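Local structure of RsbT co-antagonist protein RsbRA (2BNL) at residues K27-Q32 with L84-A89; E43-E48 with I77-K82; Q5-F10 with R118-I123; K93-K98 with W114-F119. The protein regulates sigma-B activity in the general stress response of Bacillus subtilis as a stressosome component that stimulates the RsbT kinase, this chain being its N-terminal non-heme globin domain. All blocks are in the same frame, centred on the assembly; numbering follows the deposited sequence.

Contact 1: K27-Q32 with L84-A89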
loop_
_atom_site.group_PDB
_atom_site.type_symbol
_atom_site.label_atom_id
_atom_site.label_comp_id
_atom_site.label_asym_id
_atom_site.label_seq_id
_atom_site.Cartn_x
_atom_site.Cartn_y
_atom_site.Cartn_z
ATOM N N LYS A 27 -8.427 12.971 -10.616
ATOM C CA LYS A 27 -8.285 13.850 -11.728
ATOM C C LYS A 27 -6.888 14.436 -11.791
ATOM O O LYS A 27 -6.263 14.487 -12.847
ATOM C CB LYS A 27 -9.349 14.916 -11.629
ATOM C CG LYS A 27 -10.751 14.409 -11.967
ATOM C CD LYS A 27 -11.823 15.512 -11.668
ATOM C CE LYS A 27 -11.526 16.736 -12.402
ATOM N NZ LYS A 27 -12.684 17.700 -12.485
ATOM N N GLU A 28 -6.389 14.878 -10.639
ATOM C CA GLU A 28 -5.019 15.448 -10.538
ATOM C C GLU A 28 -4.008 14.438 -10.995
ATOM O O GLU A 28 -3.110 14.726 -11.757
ATOM C CB GLU A 28 -4.757 15.861 -9.072
ATOM C CG GLU A 28 -3.441 16.451 -8.777
ATOM C CD GLU A 28 -3.209 16.673 -7.247
ATOM O OE1 GLU A 28 -4.192 16.837 -6.438
ATOM O OE2 GLU A 28 -2.038 16.577 -6.856
ATOM N N LEU A 29 -4.169 13.218 -10.536
ATOM C CA LEU A 29 -3.248 12.190 -10.924
ATOM C C LEU A 29 -3.337 11.822 -12.387
ATOM O O LEU A 29 -2.272 11.515 -13.023
ATOM C CB LEU A 29 -3.413 10.943 -10.040
ATOM C CG LEU A 29 -3.027 11.083 -8.590
ATOM C CD1 LEU A 29 -3.535 9.851 -7.799
ATOM C CD2 LEU A 29 -1.560 11.247 -8.468
ATOM N N SER A 30 -4.556 11.853 -12.934
ATOM C CA SER A 30 -4.733 11.469 -14.359
ATOM C C SER A 30 -3.993 12.415 -15.334
ATOM O O SER A 30 -3.647 12.030 -16.424
ATOM C CB SER A 30 -6.218 11.368 -14.765
ATOM O OG SER A 30 -6.863 12.624 -14.824
ATOM N N GLU A 31 -3.826 13.653 -14.898
ATOM C CA GLU A 31 -3.104 14.673 -15.656
ATOM C C GLU A 31 -1.675 14.341 -15.934
ATOM O O GLU A 31 -1.119 14.847 -16.887
ATOM C CB GLU A 31 -3.229 16.005 -14.963
ATOM C CG GLU A 31 -4.600 16.584 -15.062
ATOM C CD GLU A 31 -5.015 17.011 -16.542
ATOM O OE1 GLU A 31 -4.175 17.117 -17.530
ATOM O OE2 GLU A 31 -6.215 17.291 -16.696
ATOM N N GLN A 32 -1.094 13.438 -15.179
ATOM C CA GLN A 32 0.224 12.933 -15.451
ATOM C C GLN A 32 0.191 11.652 -16.288
ATOM O O GLN A 32 1.244 11.080 -16.525
ATOM C CB GLN A 32 0.955 12.579 -14.117
ATOM C CG GLN A 32 1.156 13.741 -13.131
ATOM C CD GLN A 32 1.751 15.015 -13.835
ATOM O OE1 GLN A 32 1.173 16.102 -13.747
ATOM N NE2 GLN A 32 2.891 14.865 -14.531
ATOM N N LEU A 84 -3.260 3.078 -9.524
ATOM C CA LEU A 84 -4.193 2.688 -8.499
ATOM C C LEU A 84 -3.602 2.782 -7.114
ATOM O O LEU A 84 -4.240 3.363 -6.234
ATOM C CB LEU A 84 -4.770 1.294 -8.801
ATOM C CG LEU A 84 -5.750 0.770 -7.733
ATOM C CD1 LEU A 84 -6.959 1.655 -7.726
ATOM C CD2 LEU A 84 -6.136 -0.546 -8.124
ATOM N N ALA A 85 -2.406 2.211 -6.921
ATOM C CA ALA A 85 -1.784 2.194 -5.600
ATOM C C ALA A 85 -1.382 3.610 -5.181
ATOM O O ALA A 85 -1.548 3.994 -4.080
ATOM C CB ALA A 85 -0.588 1.259 -5.615
ATOM N N THR A 86 -0.976 4.464 -6.111
ATOM C CA THR A 86 -0.708 5.852 -5.770
ATOM C C THR A 86 -1.957 6.580 -5.337
ATOM O O THR A 86 -1.910 7.288 -4.350
ATOM C CB THR A 86 0.007 6.566 -6.965
ATOM O OG1 THR A 86 1.133 5.766 -7.369
ATOM C CG2 THR A 86 0.394 8.066 -6.647
ATOM N N ALA A 87 -3.069 6.414 -6.072
ATOM C CA ALA A 87 -4.331 6.984 -5.745
ATOM C C ALA A 87 -4.870 6.612 -4.400
ATOM O O ALA A 87 -5.287 7.443 -3.582
ATOM C CB ALA A 87 -5.389 6.635 -6.809
ATOM N N LEU A 88 -4.915 5.326 -4.157
ATOM C CA LEU A 88 -5.388 4.873 -2.847
ATOM C C LEU A 88 -4.551 5.439 -1.668
ATOM O O LEU A 88 -5.149 5.747 -0.601
ATOM C CB LEU A 88 -5.469 3.357 -2.808
ATOM C CG LEU A 88 -6.419 2.729 -3.784
ATOM C CD1 LEU A 88 -6.810 1.273 -3.425
ATOM C CD2 LEU A 88 -7.733 3.531 -3.874
ATOM N N ALA A 89 -3.236 5.449 -1.815
ATOM C CA ALA A 89 -2.280 6.082 -0.805
ATOM C C ALA A 89 -2.658 7.556 -0.537
ATOM O O ALA A 89 -2.819 8.002 0.602
ATOM C CB ALA A 89 -0.847 5.932 -1.245
#
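In the globin-like helical domain of RsbRA, the C-terminal part of helix 15-30 rests on the early part of helix 81-100 through Leu29, whose two methyls meet Thr86 and Ala87. The contact is apolar and small, burying 102 Å² in all. Leu29 CD1 approaches Ala87 over its backbone, 3.6 Å from Ala87 CA, and lies 3.8 Å from Ala87 CB. That closeness is possible because alanine adds only a methyl to the helix surface, so the leucine can settle against the main chain itself. The other branch, Leu29 CD2, runs at an angle past Thr86 and comes within 4.2 Å of Thr86 CG2. Thr86 has its methyl anti to the backbone N, while its hydroxyl stands beside that N (chi1 -51°) and bonds to Lys82 O one turn back. The threonine thus offers carbon to Leu29 and spends its polar atom on its own helix. Within 27-32, Ser30 OG donates to Lys27 O at 2.8 Å, tilted 23° from the carbonyl plane and on the same face as Glu31 N. The contact joins helix 15-30 to helix 81-100 by apolar packing within the all-helical, globin-like domain.

Contact 2: E43-E48 with I77-K82; sequences ENISKE and IGLSMK
Ile77 meets Ile45 of helix 39-54 tip to tip, with Ile77 CD1 3.8 Å from Ile45 CD1. Its CG1 lies between the backbone N and the carbonyl carbon (chi1 72°), and the extended chi2 then carries CD1 out to the isoleucine opposite. The backbones stay well apart, the nearest pair being Ile45 CA and Ile77 CA at 11.0 Å, so side-chain ends alone span the gap. Gly78 leaves the helix with positive phi (93°), a backbone conformation that glycine takes readily, and forms a Schellman motif with two bonds back into the last turn. The turn brings Leu79 round to the same isoleucine, and Leu79 CD1 comes end-on to 4.2 Å from Ile45 CD1. One methyl of Ile45 therefore serves both partners, and the two segments bury only 79 Å². Ser80 is the N-cap of the next helix: its OG accepts from Phe83 N. Met81, present as selenomethionine, and Lys82 then begin helix 81-100; Lys82 NZ forms a salt bridge with Glu126 of the second subunit. The connection from helix 64-76 to helix 81-100 runs beside helix 39-54: Ile45 also touches Arg73 and Leu79 touches Ala74, both of helix 64-76, and Met81 packs on Phe128 and Tyr131 of helix 109-135.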
loop_
_atom_site.group_PDB
_atom_site.type_symbol
_atom_site.label_atom_id
_atom_site.label_comp_id
_atom_site.label_asym_id
_atom_site.label_seq_id
_atom_site.Cartn_x
_atom_site.Cartn_y
_atom_site.Cartn_z
ATOM N N GLU A 43 -15.479 10.086 -10.654
ATOM C CA GLU A 43 -16.484 10.131 -9.602
ATOM C C GLU A 43 -17.054 8.732 -9.240
ATOM O O GLU A 43 -17.219 8.402 -8.103
ATOM C CB GLU A 43 -17.589 11.138 -9.952
ATOM C CG GLU A 43 -18.660 11.238 -8.901
ATOM C CD GLU A 43 -19.863 12.104 -9.306
ATOM O OE1 GLU A 43 -19.600 13.194 -9.839
ATOM O OE2 GLU A 43 -21.050 11.635 -9.180
ATOM N N ASN A 44 -17.325 7.953 -10.245
ATOM C CA ASN A 44 -17.882 6.636 -10.079
ATOM C C ASN A 44 -16.903 5.696 -9.374
ATOM O O ASN A 44 -17.290 4.852 -8.605
ATOM C CB ASN A 44 -18.322 6.052 -11.414
ATOM C CG ASN A 44 -19.600 6.620 -11.931
ATOM O OD1 ASN A 44 -20.205 7.522 -11.373
ATOM N ND2 ASN A 44 -19.968 6.152 -13.087
ATOM N N ILE A 45 -15.636 5.830 -9.691
ATOM C CA ILE A 45 -14.593 5.144 -8.908
ATOM C C ILE A 45 -14.541 5.529 -7.431
ATOM O O ILE A 45 -14.502 4.636 -6.577
ATOM C CB ILE A 45 -13.168 5.367 -9.515
ATOM C CG1 ILE A 45 -13.069 4.684 -10.869
ATOM C CG2 ILE A 45 -12.115 4.880 -8.535
ATOM C CD1 ILE A 45 -11.974 5.195 -11.697
ATOM N N SER A 46 -14.588 6.831 -7.135
ATOM C CA SER A 46 -14.617 7.299 -5.761
ATOM C C SER A 46 -15.836 6.802 -5.049
ATOM O O SER A 46 -15.730 6.469 -3.886
ATOM C CB SER A 46 -14.541 8.801 -5.718
ATOM O OG SER A 46 -13.434 9.122 -6.555
ATOM N N LYS A 47 -16.984 6.821 -5.723
ATOM C CA LYS A 47 -18.223 6.362 -5.117
ATOM C C LYS A 47 -18.188 4.844 -4.845
ATOM O O LYS A 47 -18.661 4.429 -3.788
ATOM C CB LYS A 47 -19.473 6.820 -5.950
ATOM C CG LYS A 47 -20.787 6.188 -5.470
ATOM C CD LYS A 47 -21.146 6.551 -4.067
ATOM C CE LYS A 47 -22.686 6.122 -3.681
ATOM N NZ LYS A 47 -22.778 5.826 -2.237
ATOM N N GLU A 48 -17.686 4.074 -5.769
ATOM C CA GLU A 48 -17.572 2.588 -5.621
ATOM C C GLU A 48 -16.635 2.333 -4.460
ATOM O O GLU A 48 -16.818 1.420 -3.678
ATOM C CB GLU A 48 -16.902 1.929 -6.808
ATOM C CG GLU A 48 -17.749 1.208 -7.857
ATOM C CD GLU A 48 -16.897 0.482 -8.950
ATOM O OE1 GLU A 48 -16.941 -0.796 -8.945
ATOM O OE2 GLU A 48 -16.215 1.184 -9.822
ATOM N N ILE A 77 -10.352 -0.245 -17.748
ATOM C CA ILE A 77 -10.316 1.142 -18.179
ATOM C C ILE A 77 -8.914 1.593 -18.349
ATOM O O ILE A 77 -8.770 2.703 -18.747
ATOM C CB ILE A 77 -11.223 2.110 -17.326
ATOM C CG1 ILE A 77 -10.601 2.333 -15.921
ATOM C CG2 ILE A 77 -12.731 1.600 -17.369
ATOM C CD1 ILE A 77 -11.293 3.335 -14.972
ATOM N N GLY A 78 -7.885 0.772 -18.042
ATOM C CA GLY A 78 -6.498 1.190 -18.334
ATOM C C GLY A 78 -5.762 1.893 -17.177
ATOM O O GLY A 78 -4.706 2.487 -17.381
ATOM N N LEU A 79 -6.297 1.852 -15.964
ATOM C CA LEU A 79 -5.512 2.341 -14.776
ATOM C C LEU A 79 -4.450 1.276 -14.476
ATOM O O LEU A 79 -4.752 0.118 -14.388
ATOM C CB LEU A 79 -6.360 2.597 -13.563
ATOM C CG LEU A 79 -7.583 3.493 -13.785
ATOM C CD1 LEU A 79 -8.175 3.613 -12.348
ATOM C CD2 LEU A 79 -7.182 4.837 -14.430
ATOM N N SER A 80 -3.190 1.670 -14.401
ATOM C CA SER A 80 -2.133 0.748 -13.924
ATOM C C SER A 80 -2.209 0.530 -12.460
ATOM O O SER A 80 -2.881 1.258 -11.729
ATOM C CB SER A 80 -0.756 1.342 -14.232
ATOM O OG SER A 80 -0.536 2.566 -13.582
HETATM N N MSE A 81 -1.468 -0.488 -12.004
HETATM C CA MSE A 81 -1.409 -0.854 -10.595
HETATM C C MSE A 81 -0.727 0.304 -9.929
HETATM O O MSE A 81 -1.072 0.666 -8.832
HETATM C CB MSE A 81 -0.630 -2.159 -10.361
HETATM C CG MSE A 81 -0.260 -2.368 -9.016
HETATM SE SE MSE A 81 -1.724 -2.939 -7.864
HETATM C CE MSE A 81 -1.379 -1.952 -7.057
ATOM N N LYS A 82 0.298 0.812 -10.559
ATOM C CA LYS A 82 1.064 1.982 -10.054
ATOM C C LYS A 82 0.092 3.139 -9.753
ATOM O O LYS A 82 0.155 3.770 -8.705
ATOM C CB LYS A 82 2.153 2.419 -11.105
ATOM C CG LYS A 82 2.953 3.566 -10.618
ATOM C CD LYS A 82 4.017 3.088 -9.569
ATOM C CE LYS A 82 5.020 4.215 -9.022
ATOM N NZ LYS A 82 6.298 3.874 -8.126
#

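Contact 3: Q5-F10 with R118-I123; sequences QTVYQF and RFFSPI
Val7 and Tyr8 of helix 5-13 meet Phe119 and Phe120 of helix 109-135 in a wholly apolar contact that buries 150 Å². The short axes pass 10.4 Å apart at 80°, nearly perpendicular, which confines the touch to one place. Val7 comes first: its CG1 is anti to the backbone N (chi1 168°) and slants across Phe119, reaching 3.7 Å from Phe119 CD2. The same methyl approaches Phe120 CE2 at 4.1 Å, so a single valine branch is shared by two rings. Those rings are fitted to each other as well, with Phe119 CD2 lying 3.6 Å above the plane of the Phe120 ring, near its rim. Tyr8, the next residue, adds a looser touch from its edge, Tyr8 CD1 to Phe119 CE1 at 4.3 Å, with the Phe119 atom close to the tyrosine plane. Its hydroxyl is bonded to Leu54 O, which fixes the far end of the ring. Within 118-123, Ile123 CD1 lies 3.9 Å above one face of the Phe119 ring, offset toward its rim. Helix 39-54 borders the cluster where Phe120 packs on Tyr49 and Leu53, and helix 81-100 adjoins it where Phe10 packs on Leu95.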
loop_
_atom_site.group_PDB
_atom_site.type_symbol
_atom_site.label_atom_id
_atom_site.label_comp_id
_atom_site.label_asym_id
_atom_site.label_seq_id
_atom_site.Cartn_x
_atom_site.Cartn_y
_atom_site.Cartn_z
ATOM N N GLN A 5 -14.417 2.323 14.603
ATOM C CA GLN A 5 -15.591 3.211 14.781
ATOM C C GLN A 5 -15.303 4.673 14.450
ATOM O O GLN A 5 -16.086 5.348 13.753
ATOM C CB GLN A 5 -16.157 3.081 16.159
ATOM C CG GLN A 5 -17.324 4.028 16.358
ATOM C CD GLN A 5 -17.953 3.889 17.693
ATOM O OE1 GLN A 5 -17.661 2.911 18.452
ATOM N NE2 GLN A 5 -18.827 4.859 18.018
ATOM N N THR A 6 -14.180 5.170 14.951
ATOM C CA THR A 6 -13.859 6.588 14.765
ATOM C C THR A 6 -13.703 6.979 13.262
ATOM O O THR A 6 -14.298 7.917 12.808
ATOM C CB THR A 6 -12.553 6.993 15.604
ATOM O OG1 THR A 6 -12.843 6.798 16.980
ATOM C CG2 THR A 6 -12.274 8.511 15.429
ATOM N N VAL A 7 -12.912 6.224 12.506
ATOM C CA VAL A 7 -12.698 6.501 11.126
ATOM C C VAL A 7 -13.974 6.240 10.361
ATOM O O VAL A 7 -14.394 7.020 9.528
ATOM C CB VAL A 7 -11.481 5.684 10.588
ATOM C CG1 VAL A 7 -11.374 5.694 9.081
ATOM C CG2 VAL A 7 -10.147 6.206 11.284
ATOM N N TYR A 8 -14.595 5.090 10.621
ATOM C CA TYR A 8 -15.850 4.759 9.891
ATOM C C TYR A 8 -16.861 5.872 10.028
ATOM O O TYR A 8 -17.458 6.319 9.032
ATOM C CB TYR A 8 -16.424 3.371 10.382
ATOM C CG TYR A 8 -17.662 2.914 9.638
ATOM C CD1 TYR A 8 -17.547 1.993 8.569
ATOM C CD2 TYR A 8 -18.904 3.516 9.870
ATOM C CE1 TYR A 8 -18.633 1.597 7.871
ATOM C CE2 TYR A 8 -20.031 3.155 9.129
ATOM C CZ TYR A 8 -19.884 2.184 8.141
ATOM O OH TYR A 8 -20.930 1.816 7.370
ATOM N N GLN A 9 -17.085 6.331 11.265
ATOM C CA GLN A 9 -18.019 7.412 11.516
ATOM C C GLN A 9 -17.717 8.718 10.797
ATOM O O GLN A 9 -18.591 9.362 10.299
ATOM C CB GLN A 9 -18.152 7.622 12.994
ATOM C CG GLN A 9 -18.534 9.026 13.364
ATOM C CD GLN A 9 -18.634 9.295 14.890
ATOM O OE1 GLN A 9 -17.700 9.035 15.721
ATOM N NE2 GLN A 9 -19.754 9.818 15.236
ATOM N N PHE A 10 -16.440 9.058 10.676
ATOM C CA PHE A 10 -16.090 10.229 9.979
ATOM C C PHE A 10 -16.383 10.074 8.509
ATOM O O PHE A 10 -16.922 10.963 7.886
ATOM C CB PHE A 10 -14.605 10.606 10.251
ATOM C CG PHE A 10 -14.227 11.896 9.643
ATOM C CD1 PHE A 10 -14.276 13.070 10.387
ATOM C CD2 PHE A 10 -13.879 11.970 8.309
ATOM C CE1 PHE A 10 -13.932 14.284 9.771
ATOM C CE2 PHE A 10 -13.560 13.184 7.699
ATOM C CZ PHE A 10 -13.577 14.331 8.419
ATOM N N ARG A 118 -5.217 1.160 10.113
ATOM C CA ARG A 118 -5.916 -0.049 10.552
ATOM C C ARG A 118 -7.177 -0.360 9.707
ATOM O O ARG A 118 -7.503 -1.501 9.390
ATOM C CB ARG A 118 -6.298 0.125 11.960
ATOM C CG ARG A 118 -6.274 -1.100 12.673
ATOM C CD ARG A 118 -6.965 -1.007 14.016
ATOM N NE ARG A 118 -7.521 -2.366 14.262
ATOM C CZ ARG A 118 -8.772 -2.763 14.030
ATOM N NH1 ARG A 118 -9.684 -1.935 13.615
ATOM N NH2 ARG A 118 -9.108 -4.030 14.262
ATOM N N PHE A 119 -7.935 0.679 9.438
ATOM C CA PHE A 119 -9.156 0.562 8.626
ATOM C C PHE A 119 -8.887 0.302 7.142
ATOM O O PHE A 119 -9.463 -0.591 6.550
ATOM C CB PHE A 119 -10.010 1.769 8.870
ATOM C CG PHE A 119 -11.264 1.787 8.101
ATOM C CD1 PHE A 119 -12.258 0.906 8.375
ATOM C CD2 PHE A 119 -11.381 2.613 6.966
ATOM C CE1 PHE A 119 -13.498 0.929 7.614
ATOM C CE2 PHE A 119 -12.510 2.602 6.202
ATOM C CZ PHE A 119 -13.598 1.795 6.531
ATOM N N PHE A 120 -8.013 1.109 6.521
ATOM C CA PHE A 120 -7.811 1.111 5.098
ATOM C C PHE A 120 -6.866 0.047 4.594
ATOM O O PHE A 120 -7.082 -0.481 3.514
ATOM C CB PHE A 120 -7.205 2.491 4.715
ATOM C CG PHE A 120 -8.232 3.548 4.543
ATOM C CD1 PHE A 120 -8.954 3.656 3.365
ATOM C CD2 PHE A 120 -8.580 4.406 5.602
ATOM C CE1 PHE A 120 -9.907 4.733 3.225
ATOM C CE2 PHE A 120 -9.559 5.423 5.390
ATOM C CZ PHE A 120 -10.208 5.532 4.229
ATOM N N SER A 121 -5.807 -0.265 5.370
ATOM C CA SER A 121 -4.737 -1.139 4.883
ATOM C C SER A 121 -5.266 -2.507 4.340
ATOM O O SER A 121 -5.056 -2.814 3.207
ATOM C CB SER A 121 -3.601 -1.392 5.951
ATOM O OG SER A 121 -2.526 -2.019 5.307
ATOM N N PRO A 122 -6.055 -3.242 5.130
ATOM C CA PRO A 122 -6.607 -4.533 4.579
ATOM C C PRO A 122 -7.571 -4.422 3.351
ATOM O O PRO A 122 -7.643 -5.302 2.500
ATOM C CB PRO A 122 -7.311 -5.149 5.803
ATOM C CG PRO A 122 -7.592 -4.024 6.749
ATOM C CD PRO A 122 -6.535 -2.939 6.497
ATOM N N ILE A 123 -8.324 -3.331 3.304
ATOM C CA ILE A 123 -9.153 -3.029 2.132
ATOM C C ILE A 123 -8.318 -2.796 0.909
ATOM O O ILE A 123 -8.478 -3.434 -0.136
ATOM C CB ILE A 123 -10.008 -1.790 2.366
ATOM C CG1 ILE A 123 -10.929 -1.987 3.527
ATOM C CG2 ILE A 123 -10.756 -1.396 1.126
ATOM C CD1 ILE A 123 -11.682 -0.662 4.113
#

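Contact 4: K93-K98 with W114-F119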
loop_
_atom_site.group_PDB
_atom_site.type_symbol
_atom_site.label_atom_id
_atom_site.label_comp_id
_atom_site.label_asym_id
_atom_site.label_seq_id
_atom_site.Cartn_x
_atom_site.Cartn_y
_atom_site.Cartn_z
ATOM N N LYS A 93 -4.397 9.757 2.883
ATOM C CA LYS A 93 -3.590 10.864 3.322
ATOM C C LYS A 93 -4.344 12.165 3.306
ATOM O O LYS A 93 -4.180 13.030 4.231
ATOM C CB LYS A 93 -2.327 10.966 2.456
ATOM C CG LYS A 93 -1.425 9.799 2.695
ATOM C CD LYS A 93 -0.189 10.035 1.826
ATOM C CE LYS A 93 0.455 8.775 1.402
ATOM N NZ LYS A 93 1.510 9.263 0.436
ATOM N N ARG A 94 -5.224 12.276 2.303
ATOM C CA ARG A 94 -6.088 13.371 2.228
ATOM C C ARG A 94 -7.198 13.370 3.255
ATOM O O ARG A 94 -7.560 14.412 3.757
ATOM C CB ARG A 94 -6.571 13.541 0.801
ATOM C CG ARG A 94 -5.383 14.078 -0.062
ATOM C CD ARG A 94 -5.725 14.439 -1.502
ATOM N NE ARG A 94 -4.485 14.435 -2.326
ATOM C CZ ARG A 94 -4.341 15.013 -3.527
ATOM N NH1 ARG A 94 -5.328 15.720 -4.076
ATOM N NH2 ARG A 94 -3.192 14.926 -4.157
ATOM N N LEU A 95 -7.678 12.191 3.610
ATOM C CA LEU A 95 -8.629 12.024 4.688
ATOM C C LEU A 95 -7.935 12.364 6.032
ATOM O O LEU A 95 -8.509 13.037 6.917
ATOM C CB LEU A 95 -9.174 10.585 4.655
ATOM C CG LEU A 95 -9.853 10.187 5.980
ATOM C CD1 LEU A 95 -11.164 10.938 5.978
ATOM C CD2 LEU A 95 -10.109 8.745 6.142
ATOM N N TYR A 96 -6.677 11.928 6.189
ATOM C CA TYR A 96 -5.918 12.334 7.329
ATOM C C TYR A 96 -5.895 13.868 7.541
ATOM O O TYR A 96 -6.191 14.366 8.614
ATOM C CB TYR A 96 -4.496 11.751 7.313
ATOM C CG TYR A 96 -3.614 12.446 8.306
ATOM C CD1 TYR A 96 -3.680 12.129 9.688
ATOM C CD2 TYR A 96 -2.744 13.445 7.895
ATOM C CE1 TYR A 96 -2.890 12.759 10.581
ATOM C CE2 TYR A 96 -1.947 14.107 8.820
ATOM C CZ TYR A 96 -2.022 13.723 10.149
ATOM O OH TYR A 96 -1.209 14.330 11.025
ATOM N N THR A 97 -5.564 14.600 6.519
ATOM C CA THR A 97 -5.499 16.102 6.603
ATOM C C THR A 97 -6.879 16.640 7.081
ATOM O O THR A 97 -6.925 17.445 8.004
ATOM C CB THR A 97 -5.128 16.642 5.247
ATOM O OG1 THR A 97 -3.872 16.094 4.843
ATOM C CG2 THR A 97 -4.991 18.190 5.221
ATOM N N LYS A 98 -7.993 16.132 6.495
ATOM C CA LYS A 98 -9.342 16.502 6.914
ATOM C C LYS A 98 -9.583 16.211 8.367
ATOM O O LYS A 98 -9.999 17.101 9.132
ATOM C CB LYS A 98 -10.485 15.822 6.110
ATOM C CG LYS A 98 -10.579 16.149 4.641
ATOM C CD LYS A 98 -10.233 17.643 4.378
ATOM C CE LYS A 98 -10.561 18.190 2.949
ATOM N NZ LYS A 98 -9.925 19.512 2.899
ATOM N N TRP A 114 -2.646 5.795 12.797
ATOM C CA TRP A 114 -2.752 4.353 12.998
ATOM C C TRP A 114 -4.207 3.832 12.904
ATOM O O TRP A 114 -4.453 2.669 12.468
ATOM C CB TRP A 114 -2.051 3.990 14.315
ATOM C CG TRP A 114 -0.590 4.254 14.287
ATOM C CD1 TRP A 114 0.096 4.918 15.213
ATOM C CD2 TRP A 114 0.368 3.852 13.292
ATOM N NE1 TRP A 114 1.409 5.031 14.858
ATOM C CE2 TRP A 114 1.603 4.390 13.671
ATOM C CE3 TRP A 114 0.292 3.124 12.075
ATOM C CZ2 TRP A 114 2.754 4.185 12.944
ATOM C CZ3 TRP A 114 1.404 2.923 11.369
ATOM C CH2 TRP A 114 2.646 3.457 11.805
ATOM N N GLN A 115 -5.153 4.668 13.306
ATOM C CA GLN A 115 -6.580 4.381 13.142
ATOM C C GLN A 115 -6.952 4.328 11.719
ATOM O O GLN A 115 -7.626 3.393 11.225
ATOM C CB GLN A 115 -7.441 5.458 13.835
ATOM C CG GLN A 115 -7.432 5.342 15.339
ATOM C CD GLN A 115 -8.242 6.466 15.945
ATOM O OE1 GLN A 115 -8.279 7.582 15.417
ATOM N NE2 GLN A 115 -9.013 6.127 16.956
ATOM N N ILE A 116 -6.441 5.270 10.981
ATOM C CA ILE A 116 -6.687 5.271 9.556
ATOM C C ILE A 116 -6.096 4.079 8.836
ATOM O O ILE A 116 -6.800 3.414 8.002
ATOM C CB ILE A 116 -6.195 6.584 8.925
ATOM C CG1 ILE A 116 -7.138 7.749 9.372
ATOM C CG2 ILE A 116 -6.195 6.470 7.463
ATOM C CD1 ILE A 116 -6.585 9.120 9.135
ATOM N N ASP A 117 -4.858 3.773 9.191
ATOM C CA ASP A 117 -4.101 2.669 8.557
ATOM C C ASP A 117 -4.845 1.316 8.871
ATOM O O ASP A 117 -5.020 0.480 8.023
ATOM C CB ASP A 117 -2.690 2.651 9.146
ATOM C CG ASP A 117 -1.858 1.497 8.651
ATOM O OD1 ASP A 117 -1.406 1.595 7.527
ATOM O OD2 ASP A 117 -1.786 0.493 9.366
ATOM N N ARG A 118 -5.217 1.160 10.113
ATOM C CA ARG A 118 -5.916 -0.049 10.552
ATOM C C ARG A 118 -7.177 -0.360 9.707
ATOM O O ARG A 118 -7.503 -1.501 9.390
ATOM C CB ARG A 118 -6.298 0.125 11.960
ATOM C CG ARG A 118 -6.274 -1.100 12.673
ATOM C CD ARG A 118 -6.965 -1.007 14.016
ATOM N NE ARG A 118 -7.521 -2.366 14.262
ATOM C CZ ARG A 118 -8.772 -2.763 14.030
ATOM N NH1 ARG A 118 -9.684 -1.935 13.615
ATOM N NH2 ARG A 118 -9.108 -4.030 14.262
ATOM N N PHE A 119 -7.935 0.679 9.438
ATOM C CA PHE A 119 -9.156 0.562 8.626
ATOM C C PHE A 119 -8.887 0.302 7.142
ATOM O O PHE A 119 -9.463 -0.591 6.550
ATOM C CB PHE A 119 -10.010 1.769 8.870
ATOM C CG PHE A 119 -11.264 1.787 8.101
ATOM C CD1 PHE A 119 -12.258 0.906 8.375
ATOM C CD2 PHE A 119 -11.381 2.613 6.966
ATOM C CE1 PHE A 119 -13.498 0.929 7.614
ATOM C CE2 PHE A 119 -12.510 2.602 6.202
ATOM C CZ PHE A 119 -13.598 1.795 6.531
#
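Hydrophobic packing makes up the whole contact, and Ile116 carries it against Tyr96 and Leu95. The delta methyl of Ile116 presses on the tyrosine's backbone end, with Ile116 CD1 3.7 Å from Tyr96 CA and 3.8 Å from Tyr96 CB. Seen from the aromatic ring, that methyl sits at the edge, near the plane. Ile116 CG1 stands beside the backbone N, anti to the carbonyl carbon (chi1 -71°), and with chi2 extended CD1 points out from its helix at the neighbouring backbone. Leu95 is the looser partner, its CD2 4.5 Å from Ile116 CG1. The two segments bury 126 Å² between them, the CA atoms of Tyr96 and Ile116 being 7.4 Å apart. They join helix 81-100 to helix 109-135, two long consecutive helices of the globin-type fold, which meet here near the connection between them.

Aromatic contacts continue into the dimer. The Tyr96 ring, with Lys93 O at its edge and in its plane, meets the ring of Trp114 of the second subunit with the planes at about 60°, and Trp114 of this chain meets Tyr96 of that subunit in the reciprocal pairing, at about 55°.

Polar interactions flank the packing. Inside its own helix, Lys93 O accepts from Thr97 N at 3.1 Å. The Lys93 side chain reaches into the dimer interface, where NZ makes a salt bridge to Asp117 of the second subunit. Arg94 NE forms a salt bridge to Glu90 within helix 81-100.

In the fold
Helix 81-100 is common to contacts 1, 2 and 4 if the lead-in to its first turn is counted, and helix 109-135 to contacts 3 and 4. Along the chain, contact 3 ties the first helix to the last; contact 1 lies between its ends and encloses contact 2, and contact 4 follows. Contacts 3 and 4 form one cluster, centres 8 Å apart, joined where Phe120 CE2 meets Leu95 CD2 at 3.5 Å. Contacts 1 and 2 are 9 Å apart; their centres lie about 21 and 20 Å from that of contact 3, across the chain's centre. The Glu28-Arg94 salt bridge connects contacts 1 and 4. Helix 81-100 thus takes part on both sides of the chain's centre, and both it and helix 109-135 also meet the second subunit.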